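Local coordinates for cellulase (Xanthomonas axonopodis pv. citri, PDB 5HOS), which hydrolyses internal beta-1,4-glucosidic bonds, probably in cellulose, as an endoglucanase of glycoside hydrolase family 5, at residues D58-F63 with V100-A105; Y62-H67 with A106-I111; T70-I75 with F268-G273. All coordinates share one frame; numbering follows the deposited sequence.

Interaction 1: D58-F63 with V100-A105; sequences DEYAYF and VANAKA
Y60 lays its ring against the backbone of N102 and A103, and this one side chain carries the contact. Its CG is turned beside its own backbone N and anti to the carbonyl carbon (chi1 -58°), which sends the ring toward helix 90-105. CB starts the contact near N102 O. Next comes the ring, one face of which lies over the helix. The peptide group joining N102 C to A103 N covers this face, offset toward the rim. On the same face, N102 CB sits above the CD1-CE1 side, with Y60 CE1 3.4 Å from N102 CB. A103 CA and CB sit above the CD2-CE2 side. Y60 CD2 lies 3.7 Å from A103 CA, and Y60 CE2 lies 4.0 Å from A103 CB. At the tip, Y60 OH is 2.7 Å from a water. That water accepts a hydrogen bond from N102 ND2 at 3.0 Å. The amide of N102 crosses the tyrosine at about a right angle, with the planes 54° apart, and reaches the hydroxyl through the water. The phenol is buried, and the water gives it a polar partner. Helices 57-65 and 90-105 pack side by side outside the barrel. Y60 fills the seam between them and also touches L34 of strand 29-34 and V71 of strand 70-75.

Interaction 2: Y62-H67 with A106-I111; sequences YFAGKH and AKMYVI
F63 meets M108 through its CB, not through its ring. The ring leads off the other way, and CD2 of Y62 stands 3.5 Å above the plane of F63, over its centre. In turn, F63 CE2 lies in plane at the edge of the Y62 ring, and K66 CG lies over one face of Y62, toward the rim. The H67 ring has G65 O over the centre of one face. These rings pack within their own segment, while the contact itself is made by A64, A106, M108 and F63 CB.

A64 is at its heart. Its methyl points at the turn after helix 90-105, with A64 CB 3.3 Å from A106 O and 3.9 Å from A106 CB. M108 comes alongside. Its chain is extended as far as SD and then bends at the thioether (chi3 89°), which turns the terminal methyl toward F63. M108 CE is 4.1 Å from F63 CB, and M108 SD is 4.0 Å from A64 N.

Each segment includes the end of a helix or the turn just after one. H67, with positive phi, is the C-prime residue of a Schellman motif: M68 N bonds to F63 O and H67 N to A64 O. K107 plays the same part after helix 90-105, where M108 N bonds to A103 O and K107 N to K104 O. The chain then enters strand 109-114, and M108 also packs on V71 of strand 70-75.

No hydrogen bond crosses between the segments. The contact rests on van der Waals packing of methyl, methylene and sulfur, and the A64 methyl also rests on a backbone carbonyl oxygen. The amides of H67, M68, K107 and M108 bond to carbonyls of their own helix ends, and no polar pairing sets the contact between the segments.

Interaction 3: T70-I75 with F268-G273; sequences TVRLPI and FLAEFG
R72 and E271 cross at about a right angle and meet in a salt bridge. The guanidinium and carboxylate planes stand 67° apart. R72 NH1 donates to E271 OE2 at 3.0 Å in a somewhat bent bond. The acceptor uses its anti lone pair, and it is tilted somewhat out of the guanidinium plane. R72 reaches this spot because its chain is extended, with CG anti to the backbone N (chi1 -178°). R72 CD lies 3.6 Å from A270 O, and A270 CB covers one face of the guanidinium, 3.7 Å from R72 NE. Nearer the start of both strands, T70 CG2 approaches the edge of the F268 ring, 4.5 Å from F268 CZ.

The pair is buried and held from several sides. R72 NH1 also bonds to N33, and R72 NH2 forms a salt bridge with E227 and a hydrogen bond with N158. E271 OE1 bonds to Y231, which would orient the carboxylate. Strands 70-75 and 267-273 are second and seventh in a TIM barrel, not neighbours; their axes pass 9.2 Å apart at 77°. Family 5 enzymes carry their nucleophilic glutamate near the end of the seventh strand, and E271 is consistent with that role.

In the fold
From the N terminus, helix 57-65 and the turn after it supply the first segments of interactions 1 and 2. These start from the same stretch and share Y62 and F63. The chain then makes strand 70-75 and helix 90-105. Interaction 1 closes a loop back onto helix 57-65. The loop of interaction 2 ends a few residues later, where helix 90-105 gives way to strand 109-114. Together they tie neighbouring beta-alpha units on the barrel's outside. Interaction 3 starts within both loops but ends at 268-273, so it crosses each of them and spans the barrel interior. Strand 109-114 links the two regions: I111 pairs with strand 70-75, and its side chain packs on F268.

Interaction 1: D58-F63 with V100-A105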
ATOM      1  N   ASP A  58      12.016  -9.610  14.440  1.00 24.50           N
ATOM      2  CA  ASP A  58      13.023  -8.545  14.589  1.00 24.53           C
ATOM      3  C   ASP A  58      13.106  -7.560  13.404  1.00 23.46           C
ATOM      4  O   ASP A  58      13.712  -6.501  13.533  1.00 22.96           O
ATOM      5  CB  ASP A  58      14.415  -9.101  14.972  1.00 27.40           C
ATOM      6  CG  ASP A  58      15.080  -9.925  13.868  1.00 29.63           C
ATOM      7  OD1 ASP A  58      14.519 -10.068  12.767  1.00 31.40           O
ATOM      8  OD2 ASP A  58      16.189 -10.442  14.118  1.00 35.25           O
ATOM      9  N   GLU A  59      12.489  -7.897  12.272  1.00 23.58           N
ATOM     10  CA  GLU A  59      12.380  -6.955  11.154  1.00 23.11           C
ATOM     11  C   GLU A  59      11.522  -5.749  11.557  1.00 20.99           C
ATOM     12  O   GLU A  59      11.879  -4.600  11.280  1.00 21.84           O
ATOM     13  CB  GLU A  59      11.855  -7.660   9.904  1.00 25.86           C
ATOM     14  CG  GLU A  59      12.860  -8.678   9.351  1.00 27.74           C
ATOM     15  CD  GLU A  59      12.383  -9.386   8.097  1.00 31.03           C
ATOM     16  OE1 GLU A  59      11.974  -8.684   7.155  1.00 35.79           O
ATOM     17  OE2 GLU A  59      12.419 -10.642   8.049  1.00 27.35           O
ATOM     18  N   TYR A  60      10.451  -6.014  12.300  1.00 18.28           N
ATOM     19  CA  TYR A  60       9.579  -4.951  12.801  1.00 18.83           C
ATOM     20  C   TYR A  60      10.340  -4.085  13.802  1.00 19.36           C
ATOM     21  O   TYR A  60      10.316  -2.861  13.708  1.00 21.17           O
ATOM     22  CB  TYR A  60       8.306  -5.528  13.430  1.00 19.99           C
ATOM     23  CG  TYR A  60       7.497  -6.388  12.480  1.00 19.01           C
ATOM     24  CD1 TYR A  60       7.769  -7.746  12.333  1.00 19.56           C
ATOM     25  CD2 TYR A  60       6.455  -5.849  11.728  1.00 19.52           C
ATOM     26  CE1 TYR A  60       7.035  -8.535  11.467  1.00 18.67           C
ATOM     27  CE2 TYR A  60       5.714  -6.631  10.862  1.00 18.07           C
ATOM     28  CZ  TYR A  60       6.015  -7.975  10.725  1.00 18.22           C
ATOM     29  OH  TYR A  60       5.287  -8.772   9.866  1.00 17.26           O
ATOM     30  N   ALA A  61      11.033  -4.721  14.744  1.00 19.47           N
ATOM     31  CA  ALA A  61      11.835  -3.996  15.735  1.00 22.05           C
ATOM     32  C   ALA A  61      12.868  -3.067  15.072  1.00 20.76           C
ATOM     33  O   ALA A  61      13.029  -1.935  15.500  1.00 20.79           O
ATOM     34  CB  ALA A  61      12.513  -4.960  16.693  1.00 24.31           C
ATOM     35  N   TYR A  62      13.524  -3.530  14.005  1.00 20.77           N
ATOM     36  CA  TYR A  62      14.477  -2.690  13.282  1.00 21.65           C
ATOM     37  C   TYR A  62      13.835  -1.395  12.774  1.00 21.70           C
ATOM     38  O   TYR A  62      14.347  -0.298  13.017  1.00 21.19           O
ATOM     39  CB  TYR A  62      15.130  -3.436  12.105  1.00 22.36           C
ATOM     40  CG  TYR A  62      15.953  -2.499  11.244  1.00 24.05           C
ATOM     41  CD1 TYR A  62      17.180  -2.009  11.690  1.00 26.47           C
ATOM     42  CD2 TYR A  62      15.478  -2.050  10.008  1.00 24.13           C
ATOM     43  CE1 TYR A  62      17.925  -1.123  10.923  1.00 27.16           C
ATOM     44  CE2 TYR A  62      16.216  -1.166   9.233  1.00 24.79           C
ATOM     45  CZ  TYR A  62      17.438  -0.706   9.690  1.00 26.30           C
ATOM     46  OH  TYR A  62      18.167   0.170   8.913  1.00 27.30           O
ATOM     47  N   PHE A  63      12.716  -1.520  12.070  1.00 20.64           N
ATOM     48  CA  PHE A  63      12.083  -0.341  11.476  1.00 18.63           C
ATOM     49  C   PHE A  63      11.457   0.567  12.524  1.00 17.93           C
ATOM     50  O   PHE A  63      11.503   1.784  12.381  1.00 18.98           O
ATOM     51  CB  PHE A  63      11.125  -0.736  10.344  1.00 19.64           C
ATOM     52  CG  PHE A  63      11.856  -1.221   9.123  1.00 19.62           C
ATOM     53  CD1 PHE A  63      12.609  -0.324   8.358  1.00 20.03           C
ATOM     54  CD2 PHE A  63      11.860  -2.558   8.773  1.00 20.16           C
ATOM     55  CE1 PHE A  63      13.325  -0.752   7.245  1.00 19.89           C
ATOM     56  CE2 PHE A  63      12.573  -2.993   7.657  1.00 21.83           C
ATOM     57  CZ  PHE A  63      13.309  -2.090   6.899  1.00 21.74           C
ATOM     58  N   VAL A 100       0.721  -9.241  12.381  1.00 14.64           N
ATOM     59  CA  VAL A 100       0.054  -8.211  13.196  1.00 15.30           C
ATOM     60  C   VAL A 100       0.574  -8.229  14.641  1.00 15.20           C
ATOM     61  O   VAL A 100       0.862  -7.170  15.205  1.00 14.66           O
ATOM     62  CB  VAL A 100      -1.490  -8.350  13.146  1.00 14.76           C
ATOM     63  CG1 VAL A 100      -2.173  -7.422  14.146  1.00 14.15           C
ATOM     64  CG2 VAL A 100      -2.005  -8.055  11.743  1.00 16.38           C
ATOM     65  N   ALA A 101       0.696  -9.420  15.230  1.00 14.19           N
ATOM     66  CA  ALA A 101       1.237  -9.548  16.588  1.00 16.47           C
ATOM     67  C   ALA A 101       2.683  -9.048  16.674  1.00 15.08           C
ATOM     68  O   ALA A 101       3.025  -8.288  17.568  1.00 15.03           O
ATOM     69  CB  ALA A 101       1.129 -10.986  17.076  1.00 17.74           C
ATOM     70  N   ASN A 102       3.514  -9.450  15.710  1.00 15.58           N
ATOM     71  CA  ASN A 102       4.888  -8.971  15.631  1.00 15.34           C
ATOM     72  C   ASN A 102       4.964  -7.446  15.525  1.00 14.87           C
ATOM     73  O   ASN A 102       5.771  -6.813  16.204  1.00 15.83           O
ATOM     74  CB  ASN A 102       5.615  -9.583  14.425  1.00 16.03           C
ATOM     75  CG  ASN A 102       5.942 -11.057  14.605  1.00 17.30           C
ATOM     76  OD1 ASN A 102       5.940 -11.581  15.707  1.00 20.12           O
ATOM     77  ND2 ASN A 102       6.243 -11.728  13.500  1.00 18.17           N
ATOM     78  N   ALA A 103       4.097  -6.867  14.696  1.00 13.88           N
ATOM     79  CA  ALA A 103       4.039  -5.424  14.527  1.00 14.24           C
ATOM     80  C   ALA A 103       3.630  -4.742  15.826  1.00 14.76           C
ATOM     81  O   ALA A 103       4.257  -3.758  16.236  1.00 15.14           O
ATOM     82  CB  ALA A 103       3.071  -5.057  13.424  1.00 14.97           C
ATOM     83  N   LYS A 104       2.604  -5.272  16.479  1.00 15.64           N
ATOM     84  CA  LYS A 104       2.164  -4.724  17.760  1.00 16.92           C
ATOM     85  C   LYS A 104       3.280  -4.732  18.794  1.00 16.73           C
ATOM     86  O   LYS A 104       3.391  -3.788  19.573  1.00 17.03           O
ATOM     87  CB  LYS A 104       0.947  -5.469  18.315  1.00 18.12           C
ATOM     88  CG  LYS A 104      -0.362  -5.147  17.607  1.00 18.62           C
ATOM     89  CD  LYS A 104      -1.478  -5.976  18.194  1.00 18.90           C
ATOM     90  CE  LYS A 104      -2.794  -5.791  17.484  1.00 19.69           C
ATOM     91  NZ  LYS A 104      -3.777  -6.746  18.050  1.00 20.15           N
ATOM     92  N   ALA A 105       4.103  -5.783  18.801  1.00 16.66           N
ATOM     93  CA  ALA A 105       5.236  -5.883  19.734  1.00 17.46           C
ATOM     94  C   ALA A 105       6.247  -4.767  19.528  1.00 17.56           C
ATOM     95  O   ALA A 105       6.906  -4.354  20.471  1.00 20.85           O
ATOM     96  CB  ALA A 105       5.927  -7.241  19.620  1.00 17.34           C
TER
HETATM   97  O   HOH W   1       5.751 -11.401  10.520  1.00 18.23           O

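Interaction 2: Y62-H67 with A106-I111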
ATOM      1  N   TYR A  62      13.524  -3.530  14.005  1.00 20.77           N
ATOM      2  CA  TYR A  62      14.477  -2.690  13.282  1.00 21.65           C
ATOM      3  C   TYR A  62      13.835  -1.395  12.774  1.00 21.70           C
ATOM      4  O   TYR A  62      14.347  -0.298  13.017  1.00 21.19           O
ATOM      5  CB  TYR A  62      15.130  -3.436  12.105  1.00 22.36           C
ATOM      6  CG  TYR A  62      15.953  -2.499  11.244  1.00 24.05           C
ATOM      7  CD1 TYR A  62      17.180  -2.009  11.690  1.00 26.47           C
ATOM      8  CD2 TYR A  62      15.478  -2.050  10.008  1.00 24.13           C
ATOM      9  CE1 TYR A  62      17.925  -1.123  10.923  1.00 27.16           C
ATOM     10  CE2 TYR A  62      16.216  -1.166   9.233  1.00 24.79           C
ATOM     11  CZ  TYR A  62      17.438  -0.706   9.690  1.00 26.30           C
ATOM     12  OH  TYR A  62      18.167   0.170   8.913  1.00 27.30           O
ATOM     13  N   PHE A  63      12.716  -1.520  12.070  1.00 20.64           N
ATOM     14  CA  PHE A  63      12.083  -0.341  11.476  1.00 18.63           C
ATOM     15  C   PHE A  63      11.457   0.567  12.524  1.00 17.93           C
ATOM     16  O   PHE A  63      11.503   1.784  12.381  1.00 18.98           O
ATOM     17  CB  PHE A  63      11.125  -0.736  10.344  1.00 19.64           C
ATOM     18  CG  PHE A  63      11.856  -1.221   9.123  1.00 19.62           C
ATOM     19  CD1 PHE A  63      12.609  -0.324   8.358  1.00 20.03           C
ATOM     20  CD2 PHE A  63      11.860  -2.558   8.773  1.00 20.16           C
ATOM     21  CE1 PHE A  63      13.325  -0.752   7.245  1.00 19.89           C
ATOM     22  CE2 PHE A  63      12.573  -2.993   7.657  1.00 21.83           C
ATOM     23  CZ  PHE A  63      13.309  -2.090   6.899  1.00 21.74           C
ATOM     24  N   ALA A  64      10.945  -0.020  13.605  1.00 18.56           N
ATOM     25  CA  ALA A  64      10.486   0.770  14.760  1.00 20.33           C
ATOM     26  C   ALA A  64      11.637   1.557  15.379  1.00 22.70           C
ATOM     27  O   ALA A  64      11.465   2.728  15.737  1.00 23.11           O
ATOM     28  CB  ALA A  64       9.832  -0.121  15.810  1.00 22.08           C
ATOM     29  N   GLY A  65      12.814   0.933  15.471  1.00 22.23           N
ATOM     30  CA  GLY A  65      14.018   1.615  15.970  1.00 24.62           C
ATOM     31  C   GLY A  65      14.430   2.797  15.095  1.00 26.15           C
ATOM     32  O   GLY A  65      15.037   3.749  15.578  1.00 26.75           O
ATOM     33  N   LYS A  66      14.084   2.735  13.807  1.00 26.34           N
ATOM     34  CA  LYS A  66      14.260   3.860  12.877  1.00 25.67           C
ATOM     35  C   LYS A  66      13.071   4.829  12.854  1.00 25.12           C
ATOM     36  O   LYS A  66      12.958   5.644  11.936  1.00 27.44           O
ATOM     37  CB  LYS A  66      14.543   3.330  11.467  1.00 26.27           C
ATOM     38  CG  LYS A  66      15.822   2.516  11.362  1.00 28.07           C
ATOM     39  CD  LYS A  66      17.061   3.399  11.463  1.00 31.80           C
ATOM     40  CE  LYS A  66      18.183   2.722  12.217  1.00 34.41           C
ATOM     41  NZ  LYS A  66      19.324   3.668  12.362  1.00 38.67           N
ATOM     42  N   HIS A  67      12.207   4.744  13.871  1.00 25.00           N
ATOM     43  CA  HIS A  67      11.089   5.670  14.107  1.00 25.68           C
ATOM     44  C   HIS A  67       9.908   5.520  13.144  1.00 22.99           C
ATOM     45  O   HIS A  67       9.062   6.410  13.070  1.00 24.41           O
ATOM     46  CB  HIS A  67      11.574   7.122  14.168  1.00 28.41           C
ATOM     47  CG  HIS A  67      12.813   7.290  14.978  1.00 32.74           C
ATOM     48  ND1 HIS A  67      12.835   7.111  16.343  1.00 36.62           N
ATOM     49  CD2 HIS A  67      14.085   7.563  14.612  1.00 36.59           C
ATOM     50  CE1 HIS A  67      14.063   7.295  16.788  1.00 37.79           C
ATOM     51  NE2 HIS A  67      14.842   7.569  15.758  1.00 40.52           N
ATOM     52  N   ALA A 106       6.360  -4.292  18.287  1.00 16.88           N
ATOM     53  CA  ALA A 106       7.208  -3.164  17.934  1.00 17.01           C
ATOM     54  C   ALA A 106       6.446  -1.829  17.903  1.00 17.77           C
ATOM     55  O   ALA A 106       6.980  -0.850  17.397  1.00 19.63           O
ATOM     56  CB  ALA A 106       7.864  -3.431  16.581  1.00 16.60           C
ATOM     57  N   LYS A 107       5.239  -1.787  18.490  1.00 17.06           N
ATOM     58  CA  LYS A 107       4.340  -0.619  18.476  1.00 18.83           C
ATOM     59  C   LYS A 107       4.090  -0.059  17.062  1.00 17.91           C
ATOM     60  O   LYS A 107       4.128   1.158  16.832  1.00 18.77           O
ATOM     61  CB  LYS A 107       4.839   0.461  19.443  1.00 22.38           C
ATOM     62  CG  LYS A 107       5.035  -0.051  20.874  1.00 27.52           C
ATOM     63  CD  LYS A 107       5.332   1.087  21.847  1.00 33.65           C
ATOM     64  CE  LYS A 107       6.051   0.609  23.104  1.00 42.23           C
ATOM     65  NZ  LYS A 107       5.370  -0.525  23.789  1.00 47.82           N
ATOM     66  N   MET A 108       3.835  -0.968  16.125  1.00 15.71           N
ATOM     67  CA  MET A 108       3.578  -0.605  14.744  1.00 14.74           C
ATOM     68  C   MET A 108       2.184  -1.038  14.294  1.00 16.00           C
ATOM     69  O   MET A 108       1.576  -1.954  14.875  1.00 16.93           O
ATOM     70  CB  MET A 108       4.633  -1.231  13.827  1.00 15.41           C
ATOM     71  CG  MET A 108       6.055  -0.783  14.122  1.00 15.76           C
ATOM     72  SD  MET A 108       7.250  -1.575  13.042  1.00 20.64           S
ATOM     73  CE  MET A 108       7.299  -0.455  11.651  1.00 21.35           C
ATOM     74  N   TYR A 109       1.697  -0.354  13.261  1.00 15.69           N
ATOM     75  CA  TYR A 109       0.484  -0.718  12.529  1.00 15.40           C
ATOM     76  C   TYR A 109       0.850  -1.594  11.334  1.00 15.64           C
ATOM     77  O   TYR A 109       1.983  -1.540  10.852  1.00 16.27           O
ATOM     78  CB  TYR A 109      -0.210   0.543  12.008  1.00 15.53           C
ATOM     79  CG  TYR A 109      -0.657   1.517  13.074  1.00 15.92           C
ATOM     80  CD1 TYR A 109       0.184   2.530  13.521  1.00 17.13           C
ATOM     81  CD2 TYR A 109      -1.932   1.435  13.626  1.00 17.53           C
ATOM     82  CE1 TYR A 109      -0.223   3.427  14.498  1.00 17.74           C
ATOM     83  CE2 TYR A 109      -2.350   2.327  14.606  1.00 17.28           C
ATOM     84  CZ  TYR A 109      -1.491   3.322  15.031  1.00 18.31           C
ATOM     85  OH  TYR A 109      -1.903   4.221  16.000  1.00 20.83           O
ATOM     86  N   VAL A 110      -0.121  -2.378  10.853  1.00 14.90           N
ATOM     87  CA  VAL A 110       0.062  -3.205   9.651  1.00 15.10           C
ATOM     88  C   VAL A 110      -1.054  -2.888   8.672  1.00 15.89           C
ATOM     89  O   VAL A 110      -2.232  -2.998   9.021  1.00 15.58           O
ATOM     90  CB  VAL A 110       0.060  -4.719   9.954  1.00 17.07           C
ATOM     91  CG1 VAL A 110       0.113  -5.545   8.679  1.00 18.57           C
ATOM     92  CG2 VAL A 110       1.238  -5.084  10.827  1.00 18.46           C
ATOM     93  N   ILE A 111      -0.676  -2.515   7.449  1.00 14.66           N
ATOM     94  CA  ILE A 111      -1.608  -2.450   6.337  1.00 14.87           C
ATOM     95  C   ILE A 111      -1.601  -3.819   5.691  1.00 14.06           C
ATOM     96  O   ILE A 111      -0.561  -4.253   5.183  1.00 14.26           O
ATOM     97  CB  ILE A 111      -1.195  -1.399   5.282  1.00 15.36           C
ATOM     98  CG1 ILE A 111      -1.098  -0.002   5.900  1.00 15.43           C
ATOM     99  CG2 ILE A 111      -2.164  -1.395   4.093  1.00 15.81           C
ATOM    100  CD1 ILE A 111      -0.245   0.961   5.087  1.00 15.55           C
TER

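Interaction 3: T70-I75 with F268-G273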
ATOM      1  N   THR A  70       4.685   1.964  10.852  1.00 16.09           N
ATOM      2  CA  THR A  70       3.787   1.257   9.931  1.00 15.26           C
ATOM      3  C   THR A  70       4.550   0.287   9.035  1.00 15.33           C
ATOM      4  O   THR A  70       5.622   0.603   8.545  1.00 17.18           O
ATOM      5  CB  THR A  70       3.000   2.267   9.068  1.00 15.46           C
ATOM      6  OG1 THR A  70       2.272   3.156   9.929  1.00 15.68           O
ATOM      7  CG2 THR A  70       2.014   1.573   8.133  1.00 16.40           C
ATOM      8  N   VAL A  71       3.983  -0.904   8.864  1.00 15.21           N
ATOM      9  CA  VAL A  71       4.422  -1.876   7.873  1.00 16.42           C
ATOM     10  C   VAL A  71       3.269  -2.069   6.903  1.00 15.96           C
ATOM     11  O   VAL A  71       2.143  -2.336   7.322  1.00 17.59           O
ATOM     12  CB  VAL A  71       4.794  -3.224   8.536  1.00 17.62           C
ATOM     13  CG1 VAL A  71       4.846  -4.364   7.524  1.00 18.51           C
ATOM     14  CG2 VAL A  71       6.122  -3.077   9.269  1.00 19.00           C
ATOM     15  N   ARG A  72       3.541  -1.925   5.611  1.00 14.61           N
ATOM     16  CA  ARG A  72       2.594  -2.373   4.602  1.00 14.89           C
ATOM     17  C   ARG A  72       3.017  -3.777   4.241  1.00 14.86           C
ATOM     18  O   ARG A  72       4.189  -4.016   3.890  1.00 15.56           O
ATOM     19  CB  ARG A  72       2.556  -1.452   3.381  1.00 15.66           C
ATOM     20  CG  ARG A  72       1.551  -1.852   2.303  1.00 15.63           C
ATOM     21  CD  ARG A  72       1.287  -0.673   1.386  1.00 15.80           C
ATOM     22  NE  ARG A  72       0.376  -0.905   0.267  1.00 16.37           N
ATOM     23  CZ  ARG A  72       0.724  -1.280  -0.970  1.00 16.64           C
ATOM     24  NH1 ARG A  72       1.991  -1.552  -1.295  1.00 16.84           N
ATOM     25  NH2 ARG A  72      -0.216  -1.383  -1.905  1.00 17.52           N
ATOM     26  N   LEU A  73       2.071  -4.702   4.355  1.00 14.45           N
ATOM     27  CA  LEU A  73       2.334  -6.121   4.154  1.00 16.01           C
ATOM     28  C   LEU A  73       1.574  -6.657   2.940  1.00 14.58           C
ATOM     29  O   LEU A  73       0.388  -6.974   3.039  1.00 14.27           O
ATOM     30  CB  LEU A  73       1.941  -6.885   5.416  1.00 17.43           C
ATOM     31  CG  LEU A  73       2.257  -8.376   5.439  1.00 18.82           C
ATOM     32  CD1 LEU A  73       3.749  -8.589   5.632  1.00 19.08           C
ATOM     33  CD2 LEU A  73       1.448  -9.066   6.529  1.00 19.78           C
ATOM     34  N   PRO A  74       2.257  -6.751   1.784  1.00 15.07           N
ATOM     35  CA  PRO A  74       1.655  -7.372   0.627  1.00 14.55           C
ATOM     36  C   PRO A  74       1.405  -8.862   0.849  1.00 15.57           C
ATOM     37  O   PRO A  74       2.307  -9.575   1.307  1.00 15.79           O
ATOM     38  CB  PRO A  74       2.716  -7.192  -0.462  1.00 14.61           C
ATOM     39  CG  PRO A  74       3.500  -6.017  -0.053  1.00 15.99           C
ATOM     40  CD  PRO A  74       3.567  -6.154   1.441  1.00 16.07           C
ATOM     41  N   ILE A  75       0.182  -9.297   0.547  1.00 15.43           N
ATOM     42  CA  ILE A  75      -0.204 -10.705   0.552  1.00 17.25           C
ATOM     43  C   ILE A  75      -0.911 -11.008  -0.755  1.00 17.82           C
ATOM     44  O   ILE A  75      -1.428 -10.094  -1.402  1.00 17.62           O
ATOM     45  CB  ILE A  75      -1.086 -11.076   1.763  1.00 18.24           C
ATOM     46  CG1 ILE A  75      -2.451 -10.363   1.750  1.00 19.62           C
ATOM     47  CG2 ILE A  75      -0.353 -10.750   3.052  1.00 18.96           C
ATOM     48  CD1 ILE A  75      -3.572 -11.121   1.084  1.00 23.20           C
ATOM     49  N   PHE A 268      -2.917   8.639   1.306  1.00 17.38           N
ATOM     50  CA  PHE A 268      -1.858   7.774   1.848  1.00 16.34           C
ATOM     51  C   PHE A 268      -0.966   7.378   0.683  1.00 17.44           C
ATOM     52  O   PHE A 268      -1.437   6.730  -0.264  1.00 16.84           O
ATOM     53  CB  PHE A 268      -2.448   6.526   2.512  1.00 17.29           C
ATOM     54  CG  PHE A 268      -1.500   5.826   3.467  1.00 17.49           C
ATOM     55  CD1 PHE A 268      -0.370   5.168   3.008  1.00 17.93           C
ATOM     56  CD2 PHE A 268      -1.771   5.787   4.827  1.00 16.76           C
ATOM     57  CE1 PHE A 268       0.484   4.514   3.892  1.00 18.40           C
ATOM     58  CE2 PHE A 268      -0.923   5.140   5.715  1.00 17.02           C
ATOM     59  CZ  PHE A 268       0.210   4.508   5.247  1.00 17.22           C
ATOM     60  N   LEU A 269       0.310   7.755   0.752  1.00 17.06           N
ATOM     61  CA  LEU A 269       1.265   7.416  -0.293  1.00 17.25           C
ATOM     62  C   LEU A 269       1.855   6.036   0.038  1.00 17.68           C
ATOM     63  O   LEU A 269       2.909   5.925   0.652  1.00 17.89           O
ATOM     64  CB  LEU A 269       2.338   8.504  -0.430  1.00 18.78           C
ATOM     65  CG  LEU A 269       3.184   8.457  -1.708  1.00 19.54           C
ATOM     66  CD1 LEU A 269       2.349   8.770  -2.943  1.00 20.64           C
ATOM     67  CD2 LEU A 269       4.354   9.431  -1.602  1.00 21.18           C
ATOM     68  N   ALA A 270       1.135   4.987  -0.354  1.00 17.83           N
ATOM     69  CA  ALA A 270       1.427   3.627   0.111  1.00 15.98           C
ATOM     70  C   ALA A 270       2.635   2.981  -0.568  1.00 16.19           C
ATOM     71  O   ALA A 270       3.150   1.979  -0.071  1.00 18.12           O
ATOM     72  CB  ALA A 270       0.212   2.729  -0.036  1.00 17.43           C
ATOM     73  N   GLU A 271       3.044   3.516  -1.719  1.00 16.19           N
ATOM     74  CA  GLU A 271       4.304   3.125  -2.342  1.00 16.50           C
ATOM     75  C   GLU A 271       4.973   4.357  -2.905  1.00 17.65           C
ATOM     76  O   GLU A 271       4.331   5.161  -3.594  1.00 17.83           O
ATOM     77  CB  GLU A 271       4.108   2.138  -3.497  1.00 18.02           C
ATOM     78  CG  GLU A 271       3.601   0.765  -3.099  1.00 18.77           C
ATOM     79  CD  GLU A 271       3.694  -0.261  -4.216  1.00 21.49           C
ATOM     80  OE1 GLU A 271       4.389   0.007  -5.227  1.00 23.56           O
ATOM     81  OE2 GLU A 271       3.070  -1.346  -4.075  1.00 20.65           O
ATOM     82  N   PHE A 272       6.262   4.477  -2.599  1.00 19.65           N
ATOM     83  CA  PHE A 272       7.169   5.418  -3.256  1.00 19.62           C
ATOM     84  C   PHE A 272       8.578   4.941  -2.965  1.00 21.15           C
ATOM     85  O   PHE A 272       8.810   4.244  -1.970  1.00 21.91           O
ATOM     86  CB  PHE A 272       6.980   6.850  -2.746  1.00 20.56           C
ATOM     87  CG  PHE A 272       7.363   7.040  -1.305  1.00 20.03           C
ATOM     88  CD1 PHE A 272       6.571   6.515  -0.281  1.00 20.84           C
ATOM     89  CD2 PHE A 272       8.521   7.726  -0.965  1.00 20.40           C
ATOM     90  CE1 PHE A 272       6.930   6.673   1.045  1.00 20.95           C
ATOM     91  CE2 PHE A 272       8.872   7.897   0.360  1.00 22.19           C
ATOM     92  CZ  PHE A 272       8.082   7.369   1.368  1.00 22.12           C
ATOM     93  N   GLY A 273       9.508   5.312  -3.834  1.00 21.88           N
ATOM     94  CA  GLY A 273      10.895   4.915  -3.672  1.00 22.96           C
ATOM     95  C   GLY A 273      11.797   5.748  -4.544  1.00 24.37           C
ATOM     96  O   GLY A 273      11.351   6.331  -5.528  1.00 26.62           O
TER